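Side-chain contacts in PT26-6P (Thermococcus sp., PDB 2WB7), which is of unknown function but is encoded by a mobile genetic element of Euryarchaea and combines immunoglobulin-like and helical domains: residues A[53-58]-A[212-217]; A[59-64]-A[292-297]; A[65-70]-A[161-166]; A[71-76]-A[85-90]; A[110-115]-A[122-127]. One frame throughout, in Å; residues are numbered along the deposited sequence.

Contact 1 (A[53-58]-A[212-217]); sequences IHIYGP and AETTTA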
# COMPACT_ATOMS: atom_id res chain seq x y z
N ILE A 53 15.04 -8.85 31.49
CA ILE A 53 14.14 -8.07 30.64
C ILE A 53 14.26 -8.49 29.19
O ILE A 53 15.37 -8.52 28.65
CB ILE A 53 14.43 -6.56 30.75
CG1 ILE A 53 14.60 -6.15 32.22
CG2 ILE A 53 13.34 -5.76 30.05
CD1 ILE A 53 14.67 -4.64 32.46
N HIS A 54 13.13 -8.83 28.58
CA HIS A 54 13.06 -9.12 27.15
C HIS A 54 12.02 -8.26 26.45
O HIS A 54 10.90 -8.05 26.96
CB HIS A 54 12.76 -10.60 26.91
CG HIS A 54 13.83 -11.51 27.43
ND1 HIS A 54 14.89 -11.93 26.65
CD2 HIS A 54 14.02 -12.06 28.65
CE1 HIS A 54 15.68 -12.71 27.37
NE2 HIS A 54 15.17 -12.80 28.59
N ILE A 55 12.40 -7.75 25.28
CA ILE A 55 11.52 -6.93 24.44
C ILE A 55 11.21 -7.64 23.12
O ILE A 55 12.11 -8.15 22.44
CB ILE A 55 12.16 -5.56 24.12
CG1 ILE A 55 12.58 -4.86 25.40
CG2 ILE A 55 11.20 -4.69 23.32
CD1 ILE A 55 13.40 -3.62 25.17
N TYR A 56 9.92 -7.66 22.77
CA TYR A 56 9.48 -8.29 21.53
C TYR A 56 8.59 -7.38 20.68
O TYR A 56 7.73 -6.66 21.20
CB TYR A 56 8.71 -9.56 21.83
CG TYR A 56 9.43 -10.53 22.72
CD1 TYR A 56 10.24 -11.52 22.18
CD2 TYR A 56 9.29 -10.47 24.09
CE1 TYR A 56 10.90 -12.41 22.98
CE2 TYR A 56 9.93 -11.37 24.91
CZ TYR A 56 10.74 -12.34 24.35
OH TYR A 56 11.40 -13.23 25.16
N GLY A 57 8.78 -7.45 19.36
CA GLY A 57 7.90 -6.77 18.43
C GLY A 57 7.76 -7.57 17.15
O GLY A 57 8.38 -8.62 17.01
N PRO A 58 6.96 -7.06 16.19
CA PRO A 58 6.73 -7.77 14.94
C PRO A 58 8.04 -8.03 14.20
O PRO A 58 9.02 -7.33 14.43
CB PRO A 58 5.87 -6.80 14.13
CG PRO A 58 5.26 -5.90 15.15
CD PRO A 58 6.27 -5.76 16.24
N ALA A 212 16.97 -1.96 29.87
CA ALA A 212 17.25 -2.74 28.67
C ALA A 212 16.98 -1.87 27.45
O ALA A 212 16.26 -0.88 27.51
CB ALA A 212 16.39 -4.01 28.65
N GLU A 213 17.59 -2.25 26.34
CA GLU A 213 17.45 -1.51 25.10
C GLU A 213 17.58 -2.47 23.91
O GLU A 213 18.20 -3.52 24.02
CB GLU A 213 18.53 -0.45 25.03
CG GLU A 213 18.53 0.38 23.77
CD GLU A 213 19.55 1.48 23.86
OE1 GLU A 213 20.37 1.60 22.92
OE2 GLU A 213 19.54 2.19 24.90
N THR A 214 16.98 -2.10 22.79
CA THR A 214 17.03 -2.96 21.61
C THR A 214 18.23 -2.60 20.75
O THR A 214 18.91 -1.61 21.01
CB THR A 214 15.73 -2.88 20.79
OG1 THR A 214 15.48 -1.52 20.42
CG2 THR A 214 14.56 -3.39 21.61
N THR A 215 18.48 -3.41 19.73
CA THR A 215 19.59 -3.14 18.83
C THR A 215 19.14 -3.26 17.38
O THR A 215 18.74 -4.34 16.94
CB THR A 215 20.76 -4.11 19.08
OG1 THR A 215 20.84 -4.42 20.48
CG2 THR A 215 22.08 -3.49 18.62
N THR A 216 19.20 -2.17 16.63
CA THR A 216 18.74 -2.21 15.24
C THR A 216 17.26 -2.61 15.19
O THR A 216 16.82 -3.34 14.29
CB THR A 216 19.61 -3.18 14.40
OG1 THR A 216 20.99 -2.97 14.74
CG2 THR A 216 19.42 -2.96 12.91
N ALA A 217 16.48 -2.12 16.15
CA ALA A 217 15.04 -2.34 16.13
C ALA A 217 14.47 -1.97 14.77
O ALA A 217 13.73 -2.74 14.17
CB ALA A 217 14.37 -1.53 17.23

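Contact 2 (A[59-64]-A[292-297]); sequences GLIYGF and PGYFQP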
# COMPACT_ATOMS: atom_id res chain seq x y z
N GLY A 59 8.05 -9.05 13.35
CA GLY A 59 9.20 -9.31 12.49
C GLY A 59 9.17 -8.37 11.30
O GLY A 59 10.22 -7.96 10.79
N LEU A 60 7.97 -8.01 10.86
CA LEU A 60 7.81 -7.03 9.80
C LEU A 60 6.90 -5.86 10.21
O LEU A 60 5.75 -6.05 10.65
CB LEU A 60 7.24 -7.72 8.56
CG LEU A 60 7.08 -6.79 7.36
CD1 LEU A 60 8.36 -6.82 6.52
CD2 LEU A 60 5.83 -7.17 6.53
N ILE A 61 7.42 -4.64 10.07
CA ILE A 61 6.62 -3.43 10.20
C ILE A 61 6.66 -2.74 8.85
O ILE A 61 7.73 -2.49 8.31
CB ILE A 61 7.21 -2.46 11.23
CG1 ILE A 61 7.44 -3.17 12.57
CG2 ILE A 61 6.33 -1.23 11.42
CD1 ILE A 61 8.01 -2.26 13.65
N TYR A 62 5.50 -2.47 8.27
CA TYR A 62 5.50 -1.76 7.01
C TYR A 62 5.47 -0.25 7.25
O TYR A 62 4.61 0.25 7.98
CB TYR A 62 4.34 -2.20 6.12
CG TYR A 62 4.34 -1.49 4.79
CD1 TYR A 62 4.82 -2.12 3.63
CD2 TYR A 62 3.90 -0.17 4.69
CE1 TYR A 62 4.83 -1.45 2.40
CE2 TYR A 62 3.92 0.51 3.47
CZ TYR A 62 4.39 -0.14 2.33
OH TYR A 62 4.39 0.54 1.13
N GLY A 63 6.43 0.45 6.66
CA GLY A 63 6.45 1.92 6.67
C GLY A 63 6.31 2.57 8.03
O GLY A 63 7.05 2.25 8.96
N PHE A 64 5.37 3.49 8.17
CA PHE A 64 5.26 4.27 9.38
C PHE A 64 4.13 3.78 10.27
O PHE A 64 3.38 4.59 10.82
CB PHE A 64 5.03 5.74 9.05
CG PHE A 64 6.17 6.37 8.29
CD1 PHE A 64 7.28 6.84 8.95
CD2 PHE A 64 6.11 6.51 6.91
CE1 PHE A 64 8.32 7.42 8.26
CE2 PHE A 64 7.15 7.09 6.21
CZ PHE A 64 8.25 7.54 6.89
N PRO A 292 -6.50 -6.98 10.71
CA PRO A 292 -7.06 -7.76 11.82
C PRO A 292 -6.04 -8.24 12.84
O PRO A 292 -5.12 -8.99 12.49
CB PRO A 292 -7.71 -8.97 11.12
CG PRO A 292 -7.86 -8.57 9.67
CD PRO A 292 -6.70 -7.65 9.41
N GLY A 293 -6.18 -7.82 14.10
CA GLY A 293 -5.35 -8.36 15.18
C GLY A 293 -3.87 -8.26 14.86
O GLY A 293 -3.11 -9.19 15.09
N TYR A 294 -3.46 -7.12 14.32
CA TYR A 294 -2.06 -6.91 14.09
C TYR A 294 -1.43 -6.47 15.39
O TYR A 294 -0.23 -6.60 15.57
CB TYR A 294 -1.85 -5.84 13.03
CG TYR A 294 -0.41 -5.43 12.90
CD1 TYR A 294 0.52 -6.29 12.33
CD2 TYR A 294 0.02 -4.19 13.35
CE1 TYR A 294 1.85 -5.93 12.21
CE2 TYR A 294 1.35 -3.82 13.23
CZ TYR A 294 2.25 -4.69 12.66
OH TYR A 294 3.57 -4.34 12.54
N PHE A 295 -2.26 -5.97 16.29
CA PHE A 295 -1.80 -5.48 17.59
C PHE A 295 -1.93 -6.53 18.69
O PHE A 295 -1.52 -6.28 19.82
CB PHE A 295 -2.57 -4.23 18.00
CG PHE A 295 -2.34 -3.05 17.09
CD1 PHE A 295 -3.23 -2.74 16.07
CD2 PHE A 295 -1.24 -2.24 17.28
CE1 PHE A 295 -3.02 -1.65 15.24
CE2 PHE A 295 -1.02 -1.14 16.45
CZ PHE A 295 -1.91 -0.85 15.43
N GLN A 296 -2.50 -7.68 18.37
CA GLN A 296 -2.53 -8.82 19.28
C GLN A 296 -1.17 -8.94 19.95
O GLN A 296 -0.16 -8.88 19.26
CB GLN A 296 -2.79 -10.11 18.48
CG GLN A 296 -4.24 -10.37 18.15
CD GLN A 296 -5.12 -10.20 19.37
OE1 GLN A 296 -5.58 -9.09 19.68
NE2 GLN A 296 -5.35 -11.30 20.09
N PRO A 297 -1.11 -9.14 21.28
CA PRO A 297 -2.18 -9.31 22.27
C PRO A 297 -2.82 -8.00 22.70
O PRO A 297 -3.84 -8.01 23.37
CB PRO A 297 -1.45 -9.94 23.47
CG PRO A 297 -0.01 -10.00 23.12
CD PRO A 297 0.22 -9.23 21.88

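Contact 3 (A[65-70]-A[161-166]); sequences SAFPVQ and THFEIR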
# COMPACT_ATOMS: atom_id res chain seq x y z
N SER A 65 3.99 2.47 10.44
CA SER A 65 2.92 1.93 11.28
C SER A 65 3.27 1.90 12.76
O SER A 65 4.43 1.93 13.16
CB SER A 65 2.52 0.54 10.84
OG SER A 65 2.68 0.39 9.45
N ALA A 66 2.23 1.86 13.58
CA ALA A 66 2.37 1.65 14.99
C ALA A 66 2.38 0.13 15.17
O ALA A 66 1.86 -0.59 14.32
CB ALA A 66 1.20 2.28 15.72
N PHE A 67 2.98 -0.37 16.24
CA PHE A 67 3.12 -1.82 16.36
C PHE A 67 3.12 -2.24 17.80
O PHE A 67 3.53 -1.48 18.67
CB PHE A 67 4.41 -2.27 15.68
CG PHE A 67 5.61 -1.51 16.12
CD1 PHE A 67 6.34 -1.91 17.23
CD2 PHE A 67 6.02 -0.39 15.43
CE1 PHE A 67 7.46 -1.19 17.64
CE2 PHE A 67 7.13 0.33 15.83
CZ PHE A 67 7.85 -0.07 16.93
N PRO A 68 2.66 -3.47 18.06
CA PRO A 68 2.59 -3.91 19.44
C PRO A 68 3.99 -4.25 19.91
O PRO A 68 4.77 -4.85 19.17
CB PRO A 68 1.72 -5.17 19.37
CG PRO A 68 1.72 -5.61 17.95
CD PRO A 68 2.48 -4.59 17.12
N VAL A 69 4.31 -3.86 21.13
CA VAL A 69 5.57 -4.24 21.74
C VAL A 69 5.26 -5.02 22.99
O VAL A 69 4.47 -4.57 23.83
CB VAL A 69 6.42 -3.02 22.14
CG1 VAL A 69 7.62 -3.46 22.98
CG2 VAL A 69 6.87 -2.27 20.91
N GLN A 70 5.87 -6.19 23.11
CA GLN A 70 5.77 -6.98 24.32
C GLN A 70 7.05 -6.91 25.13
O GLN A 70 8.16 -7.03 24.60
CB GLN A 70 5.43 -8.43 24.00
CG GLN A 70 3.95 -8.73 24.10
CD GLN A 70 3.60 -10.12 23.62
OE1 GLN A 70 3.65 -10.39 22.43
NE2 GLN A 70 3.24 -10.99 24.55
N THR A 161 12.52 6.47 9.72
CA THR A 161 13.59 6.94 10.59
C THR A 161 14.19 5.81 11.43
O THR A 161 13.50 4.85 11.77
CB THR A 161 13.06 8.00 11.57
OG1 THR A 161 12.34 9.02 10.85
CG2 THR A 161 14.22 8.60 12.35
N HIS A 162 15.47 5.94 11.77
CA HIS A 162 16.15 5.00 12.68
C HIS A 162 15.75 5.28 14.12
O HIS A 162 15.68 6.43 14.53
CB HIS A 162 17.67 5.13 12.55
CG HIS A 162 18.26 4.35 11.41
ND1 HIS A 162 19.57 4.49 11.01
CD2 HIS A 162 17.70 3.43 10.58
CE1 HIS A 162 19.80 3.67 9.99
NE2 HIS A 162 18.69 3.01 9.72
N PHE A 163 15.51 4.23 14.90
CA PHE A 163 15.09 4.39 16.30
C PHE A 163 15.40 3.12 17.10
O PHE A 163 15.75 2.08 16.52
CB PHE A 163 13.58 4.63 16.37
CG PHE A 163 12.76 3.41 16.06
CD1 PHE A 163 12.24 2.63 17.09
CD2 PHE A 163 12.55 3.02 14.75
CE1 PHE A 163 11.50 1.48 16.81
CE2 PHE A 163 11.82 1.87 14.46
CZ PHE A 163 11.29 1.11 15.49
N GLU A 164 15.28 3.21 18.42
CA GLU A 164 15.40 2.05 19.30
C GLU A 164 14.38 2.15 20.43
O GLU A 164 13.93 3.24 20.77
CB GLU A 164 16.81 1.95 19.90
CG GLU A 164 17.93 1.77 18.88
CD GLU A 164 18.00 0.36 18.33
OE1 GLU A 164 17.38 -0.53 18.93
OE2 GLU A 164 18.68 0.14 17.30
N ILE A 165 14.03 1.01 21.00
CA ILE A 165 13.19 0.99 22.18
C ILE A 165 14.02 0.73 23.44
O ILE A 165 14.92 -0.10 23.46
CB ILE A 165 12.09 -0.08 22.08
CG1 ILE A 165 11.27 0.12 20.81
CG2 ILE A 165 11.18 -0.04 23.30
CD1 ILE A 165 10.21 -0.94 20.61
N ARG A 166 13.72 1.45 24.51
CA ARG A 166 14.34 1.12 25.77
C ARG A 166 13.35 1.06 26.94
O ARG A 166 12.32 1.75 26.96
CB ARG A 166 15.55 2.03 26.06
CG ARG A 166 15.24 3.41 26.62
CD ARG A 166 16.51 4.00 27.28
NE ARG A 166 17.69 4.01 26.40
CZ ARG A 166 18.43 5.09 26.13
NH1 ARG A 166 18.12 6.26 26.67
NH2 ARG A 166 19.49 5.01 25.33

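Contact 4 (A[71-76]-A[85-90]); sequences IRLEIP and VHITEV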
# COMPACT_ATOMS: atom_id res chain seq x y z
N ILE A 71 6.89 -6.68 26.43
CA ILE A 71 7.99 -6.70 27.38
C ILE A 71 7.80 -7.84 28.38
O ILE A 71 6.80 -7.91 29.08
CB ILE A 71 8.07 -5.39 28.16
CG1 ILE A 71 8.09 -4.21 27.20
CG2 ILE A 71 9.29 -5.39 29.07
CD1 ILE A 71 7.57 -2.90 27.83
N ARG A 72 8.78 -8.74 28.45
CA ARG A 72 8.68 -9.85 29.37
C ARG A 72 9.69 -9.76 30.52
O ARG A 72 10.91 -9.75 30.29
CB ARG A 72 8.84 -11.16 28.61
CG ARG A 72 8.85 -12.37 29.48
CD ARG A 72 9.37 -13.53 28.68
NE ARG A 72 8.72 -14.77 29.06
CZ ARG A 72 7.53 -15.15 28.61
NH1 ARG A 72 6.86 -14.37 27.76
NH2 ARG A 72 7.01 -16.31 29.01
N LEU A 73 9.19 -9.71 31.75
CA LEU A 73 10.02 -9.62 32.94
C LEU A 73 10.08 -10.96 33.69
O LEU A 73 9.05 -11.46 34.13
CB LEU A 73 9.44 -8.57 33.88
CG LEU A 73 9.10 -7.20 33.28
CD1 LEU A 73 8.67 -6.24 34.38
CD2 LEU A 73 10.30 -6.65 32.56
N GLU A 74 11.27 -11.54 33.82
CA GLU A 74 11.44 -12.74 34.65
C GLU A 74 11.97 -12.41 36.03
O GLU A 74 13.05 -11.85 36.18
CB GLU A 74 12.41 -13.72 34.00
CG GLU A 74 12.25 -13.87 32.51
CD GLU A 74 13.56 -14.28 31.82
OE1 GLU A 74 13.68 -14.07 30.58
OE2 GLU A 74 14.48 -14.78 32.53
N ILE A 75 11.21 -12.78 37.06
CA ILE A 75 11.74 -12.80 38.41
C ILE A 75 12.38 -14.17 38.67
O ILE A 75 11.68 -15.17 38.79
CB ILE A 75 10.65 -12.53 39.45
CG1 ILE A 75 9.61 -11.53 38.92
CG2 ILE A 75 11.26 -12.07 40.75
CD1 ILE A 75 10.16 -10.19 38.56
N PRO A 76 13.72 -14.22 38.74
CA PRO A 76 14.36 -15.51 38.99
C PRO A 76 14.10 -15.97 40.41
O PRO A 76 13.92 -15.14 41.30
CB PRO A 76 15.85 -15.21 38.80
CG PRO A 76 16.01 -13.73 38.82
CD PRO A 76 14.66 -13.09 38.83
N VAL A 85 10.73 -9.78 44.97
CA VAL A 85 11.05 -8.64 44.13
C VAL A 85 9.79 -7.82 43.90
O VAL A 85 8.79 -8.35 43.45
CB VAL A 85 11.61 -9.11 42.79
CG1 VAL A 85 11.73 -7.94 41.85
CG2 VAL A 85 12.96 -9.77 42.98
N HIS A 86 9.84 -6.53 44.24
CA HIS A 86 8.71 -5.62 44.00
C HIS A 86 9.02 -4.74 42.80
O HIS A 86 10.12 -4.20 42.69
CB HIS A 86 8.50 -4.70 45.20
CG HIS A 86 7.99 -5.39 46.42
ND1 HIS A 86 6.71 -5.19 46.91
CD2 HIS A 86 8.58 -6.27 47.26
CE1 HIS A 86 6.53 -5.93 47.99
NE2 HIS A 86 7.65 -6.59 48.23
N ILE A 87 8.06 -4.59 41.89
CA ILE A 87 8.26 -3.69 40.75
C ILE A 87 7.43 -2.44 40.96
O ILE A 87 6.20 -2.51 41.05
CB ILE A 87 7.94 -4.37 39.42
CG1 ILE A 87 8.59 -5.74 39.37
CG2 ILE A 87 8.47 -3.55 38.28
CD1 ILE A 87 8.28 -6.49 38.10
N THR A 88 8.09 -1.29 41.05
CA THR A 88 7.39 -0.06 41.42
C THR A 88 6.99 0.76 40.21
O THR A 88 6.01 1.54 40.27
CB THR A 88 8.24 0.83 42.31
OG1 THR A 88 8.92 0.02 43.27
CG2 THR A 88 7.34 1.83 43.04
N GLU A 89 7.74 0.59 39.13
CA GLU A 89 7.49 1.38 37.95
C GLU A 89 8.27 0.84 36.77
O GLU A 89 9.49 0.77 36.82
CB GLU A 89 7.88 2.83 38.20
CG GLU A 89 7.80 3.70 36.97
CD GLU A 89 8.73 4.90 37.05
OE1 GLU A 89 9.95 4.71 36.82
OE2 GLU A 89 8.24 6.02 37.31
N VAL A 90 7.56 0.47 35.72
CA VAL A 90 8.20 0.16 34.45
C VAL A 90 7.86 1.26 33.45
O VAL A 90 6.73 1.75 33.38
CB VAL A 90 7.80 -1.21 33.90
CG1 VAL A 90 8.52 -1.48 32.58
CG2 VAL A 90 8.10 -2.30 34.92

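Contact 5 (A[110-115]-A[122-127]); sequences STFRQG and LDLVTV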
# COMPACT_ATOMS: atom_id res chain seq x y z
N SER A 110 0.80 0.61 41.06
CA SER A 110 -0.57 0.10 41.06
C SER A 110 -0.74 -1.11 40.16
O SER A 110 -1.57 -1.98 40.42
CB SER A 110 -1.55 1.18 40.57
OG SER A 110 -1.80 2.16 41.57
N THR A 111 0.03 -1.15 39.09
CA THR A 111 -0.12 -2.19 38.08
C THR A 111 0.33 -3.52 38.64
O THR A 111 -0.13 -4.58 38.21
CB THR A 111 0.77 -1.89 36.85
OG1 THR A 111 0.46 -0.58 36.35
CG2 THR A 111 0.54 -2.93 35.76
N PHE A 112 1.23 -3.47 39.60
CA PHE A 112 1.89 -4.68 40.06
C PHE A 112 1.42 -5.16 41.42
O PHE A 112 0.85 -4.41 42.20
CB PHE A 112 3.40 -4.50 40.01
CG PHE A 112 3.90 -4.12 38.66
CD1 PHE A 112 4.34 -2.83 38.42
CD2 PHE A 112 3.89 -5.03 37.63
CE1 PHE A 112 4.79 -2.47 37.16
CE2 PHE A 112 4.35 -4.69 36.38
CZ PHE A 112 4.79 -3.40 36.14
N ARG A 113 1.69 -6.44 41.67
CA ARG A 113 1.29 -7.14 42.88
C ARG A 113 1.85 -6.52 44.15
O ARG A 113 3.07 -6.37 44.29
CB ARG A 113 1.76 -8.58 42.76
CG ARG A 113 1.30 -9.51 43.83
CD ARG A 113 1.22 -10.91 43.24
NE ARG A 113 0.09 -11.01 42.31
CZ ARG A 113 -0.04 -11.96 41.38
NH1 ARG A 113 0.89 -12.89 41.24
NH2 ARG A 113 -1.11 -11.96 40.59
N GLN A 114 0.96 -6.14 45.06
CA GLN A 114 1.32 -5.52 46.33
C GLN A 114 2.43 -6.28 47.06
O GLN A 114 3.37 -5.68 47.58
CB GLN A 114 0.10 -5.45 47.26
CG GLN A 114 -1.18 -4.96 46.60
CD GLN A 114 -1.16 -3.47 46.36
OE1 GLN A 114 -0.14 -2.92 45.93
NE2 GLN A 114 -2.27 -2.80 46.66
N GLY A 115 2.29 -7.60 47.10
CA GLY A 115 3.20 -8.45 47.84
C GLY A 115 4.55 -8.68 47.19
O GLY A 115 5.43 -9.32 47.77
N LEU A 122 6.34 -12.03 34.08
CA LEU A 122 5.37 -10.96 33.85
C LEU A 122 5.40 -10.49 32.40
O LEU A 122 6.46 -10.22 31.85
CB LEU A 122 5.65 -9.79 34.78
CG LEU A 122 5.65 -10.18 36.26
CD1 LEU A 122 5.73 -8.94 37.15
CD2 LEU A 122 4.40 -11.00 36.56
N ASP A 123 4.22 -10.38 31.79
CA ASP A 123 4.10 -9.95 30.40
C ASP A 123 3.43 -8.60 30.33
O ASP A 123 2.28 -8.45 30.71
CB ASP A 123 3.27 -10.96 29.60
CG ASP A 123 4.03 -12.25 29.29
OD1 ASP A 123 5.29 -12.24 29.36
OD2 ASP A 123 3.37 -13.26 28.97
N LEU A 124 4.15 -7.61 29.82
CA LEU A 124 3.58 -6.29 29.57
C LEU A 124 3.37 -6.05 28.07
O LEU A 124 4.25 -6.37 27.25
CB LEU A 124 4.49 -5.21 30.14
CG LEU A 124 4.64 -5.14 31.66
CD1 LEU A 124 5.78 -4.20 31.99
CD2 LEU A 124 3.34 -4.67 32.33
N VAL A 125 2.23 -5.48 27.71
CA VAL A 125 1.96 -5.20 26.30
C VAL A 125 1.69 -3.72 26.06
O VAL A 125 0.92 -3.09 26.79
CB VAL A 125 0.81 -6.06 25.74
CG1 VAL A 125 0.54 -5.68 24.33
CG2 VAL A 125 1.19 -7.53 25.81
N THR A 126 2.36 -3.18 25.05
CA THR A 126 2.14 -1.79 24.67
C THR A 126 2.19 -1.60 23.15
O THR A 126 2.43 -2.54 22.39
CB THR A 126 3.14 -0.85 25.39
OG1 THR A 126 2.64 0.49 25.34
CG2 THR A 126 4.50 -0.90 24.75
N VAL A 127 1.91 -0.39 22.70
CA VAL A 127 1.93 -0.06 21.29
C VAL A 127 2.95 1.03 21.09
O VAL A 127 3.00 1.97 21.88
CB VAL A 127 0.58 0.47 20.82
CG1 VAL A 127 0.57 0.63 19.31
CG2 VAL A 127 -0.54 -0.46 21.28

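Contact 1 (A[53-58]-A[212-217])
Ile53 and Ala212 meet through carbon atoms alone: the methyl CG2 and the branching CB of Ile53 both lie 3.8 Å from Ala212 CB. The backbones are close here, in keeping with the small alanine, with 6.5 Å between Ile53 CA and Ala212 CA. Two residues on, the apolar pairing repeats in another shape. Ile55 lays its side chain across that of Thr214 at about a right angle, and Thr214 CG2 is touched by both branches of the isoleucine, Ile55 CD1 at 3.8 Å and Ile55 CG2 at 4.0 Å. Ile53 and Ile55 thus face the partner, while His54 and Tyr56 leave from the other side of the strand. The arrangement is that of a β-sandwich, in keeping with the immunoglobulin-like family: strand 52-62 belongs to one sheet, strand 198-213 to the other, and the touching side chains are buried between them. Val167 and Val169 of strand 163-178 continue this apolar layer against Ile55 and Ile53. The one polar group among the touching side chains is the Thr214 hydroxyl, which turns away from the isoleucines. Thr214 sets it between its own backbone N and carbonyl carbon (chi1 56°), which leaves CG2 for Ile55; OG1 is hydrogen-bonded to Glu164 OE1 and to Ile165 N, and the buried hydroxyl is satisfied within its own sheet.

Contact 2 (A[59-64]-A[292-297])
Tyr294 brings its phenol oxygen up to the backbone of 59-64, and the polar part of the contact is one weak hydrogen bond, from Tyr294 OH to Leu60 O at 3.4 Å. The carbonyl oxygen sits at the edge of the ring, near its plane. With CG anti to the backbone N (chi1 171°), the tyrosine carries its ring out of the 292-297 loop toward strand 52-62. The rest is van der Waals contact of the same oxygen: Ile61 CG1 stands 4.0 Å from Tyr294 OH, the isoleucine side chain crossing the tyrosine at about a right angle, and Ile61 CA is as near. Within the loop, Tyr294 CD2 lies 4.2 Å above the plane of the Phe295 ring, over its centre. Around this point Tyr294 also packs on Phe67, Pro68 and Ser264. The contact joins the two immunoglobulin-like domains, a loop of the second between strands 281-290 and 301-314 meeting the far end of strand 52-62 in the first. Since the phenol oxygen makes every close touch to 59-64 and its bond to Leu60 O is long, the link between these segments is a weak polar one, while the buried ring is packed by strand 66-75.

Contact 3 (A[65-70]-A[161-166])
Ile165 ends in a methyl bump, CD1, that points into the notch between neighbouring Val69 and Phe67 and meets both. Val69 and Ile165 reach toward each other tip to tip, with Val69 CG2 3.6 Å from Ile165 CD1, while the same methyl comes to the edge of the Phe67 ring, near its plane, 4.1 Å from Phe67 CE1. The notch is thus walled by a valine branch and an aromatic rim. Ile165 holds CG1 anti to its carbonyl carbon, and the extended chain beyond it brings CD1 to Val69 and Phe67. Beside this, the two phenylalanines advance from opposite directions, and their far ends touch, Phe67 CZ lying 3.9 Å from Phe163 CZ and 4.0 Å from Phe163 CE1. Strands 66-70 and 163-166 lie in the two facing sheets of an immunoglobulin-like β-sandwich, their axes 10.5 Å apart at closest and their directions differing by 39°. This spacing is bridged wholly by side chains. Both phenylalanines set CG between backbone N and carbonyl carbon (chi1 51° for Phe67, 72° for Phe163), the setting in which Phe67 CZ and Phe163 CZ meet. Pro58 and Ile61 of strand 52-62 and Met128 of strand 120-129 also pack on Phe67, while Val94 and Ala130 lie against Phe163. Ile55 and Thr126 flank Val69 within its own sheet, one from each neighbouring strand.

Contact 4 (A[71-76]-A[85-90])
Leu73 and Ile87 cross obliquely, their outermost methyls leading: Leu73 CD1 lies 3.7 Å from Ile87 CD1. The same leucine methyl serves a second neighbour, for Val90 slides past Leu73 in the reverse direction and sets Val90 CG2 4.0 Å from Leu73 CD1. Nearer the end of the strand, Ile75 is turned so that its two branches do different work. Its CG2, anti to the backbone N, lies against the branching carbon of Val85, with 3.6 Å from Ile75 CG2 to Val85 CB and the same distance to Val85 CG2. Its other branch bends back (chi2 -60°) and brings Ile75 CD1 to 4.2 Å from Ile87 CD1, so that Ile87 is met by the tips of both Leu73 and Ile75. Strand 71-75 belongs to one sheet of the immunoglobulin-like β-sandwich and strand 85-90 to the other; their axes approach to 9.6 Å and run nearly antiparallel, at 151°, and the short connection 77-84 carries the chain from one sheet to the other. Along 85-90 the inward residues are Val85, Ile87 and Val90, a change of step made by a classic β-bulge in which Thr88 and Glu89 both face Lys170. The interior layer continues into Leu122 and Leu124 of strand 120-129, which lie against Ile87 and Val90 respectively, and into Ile53 of strand 52-62, which touches Leu73. Val169, in the partner strand of 85-96, packs on both Ile87 and Val90.

Contact 5 (A[110-115]-A[122-127])
Phe112 brings its ring to the leucine pair of strand 120-129, Leu122 and Leu124. The adjacent ring carbons CD2 and CE2 supply both touches: Phe112 CE2 lies 4.2 Å from Leu124 CD2, and Phe112 CD2 lies 4.3 Å from Leu122 CD1. Both methyls come in obliquely to the ring, and the side chain of Leu124 crosses that of Phe112 at about a right angle. The side chain of Phe112 does not set out straight at the strand; the ring reaches the leucines because CG swings beside the backbone N, anti to the carbonyl carbon (chi1 -56°). Its preceding neighbour covers one face, Thr111 CB standing 4.0 Å above the ring plane, over the centre. Leu122 and Leu124 point the same way from the strand, two residues apart, while Asp123 between them leaves on the other side, where it forms a salt bridge with Arg72. The segment 110-115 belongs to the loop that leaves strand 104-108 in one sheet of the immunoglobulin-like sandwich and leads to strand 120-129 in the other, and Phe112 lies in the interior close to where the chain passes between sheets. Trp107 and Tyr117 pack on Phe112 as well, as do Ile87 and Val90 of strand 85-96, joining it to the core. The loop itself is tied by polar bonds elsewhere, Arg113 N to Tyr117 OH and Thr111 OG1 to Asn108 O. Across the contact the chemistry is purely apolar, which implies ordinary van der Waals contact and burial of the ring, with no directional bond.

How the contacts relate
All five contacts are buried, none lying on the surface. Contacts 1, 3 and 4 line the interior of the first immunoglobulin-like domain, each bringing strands of its two sheets face to face through apolar side chains. Contacts 3 and 4 share strand 66-75, and contacts 1 and 2 share strand 52-62, its sheet neighbour. Contact 5 meets the same interior from a loop, its strand 122-127 bonded by backbone to 71-76 of contact 4 and to 65-70 of contact 3. Contact 2 differs most: it sits at the junction of two domains and has the one hydrogen bond between paired segments, a weak one. Glu164, partly exposed, links contact 3 to contact 1 by bonding Thr214.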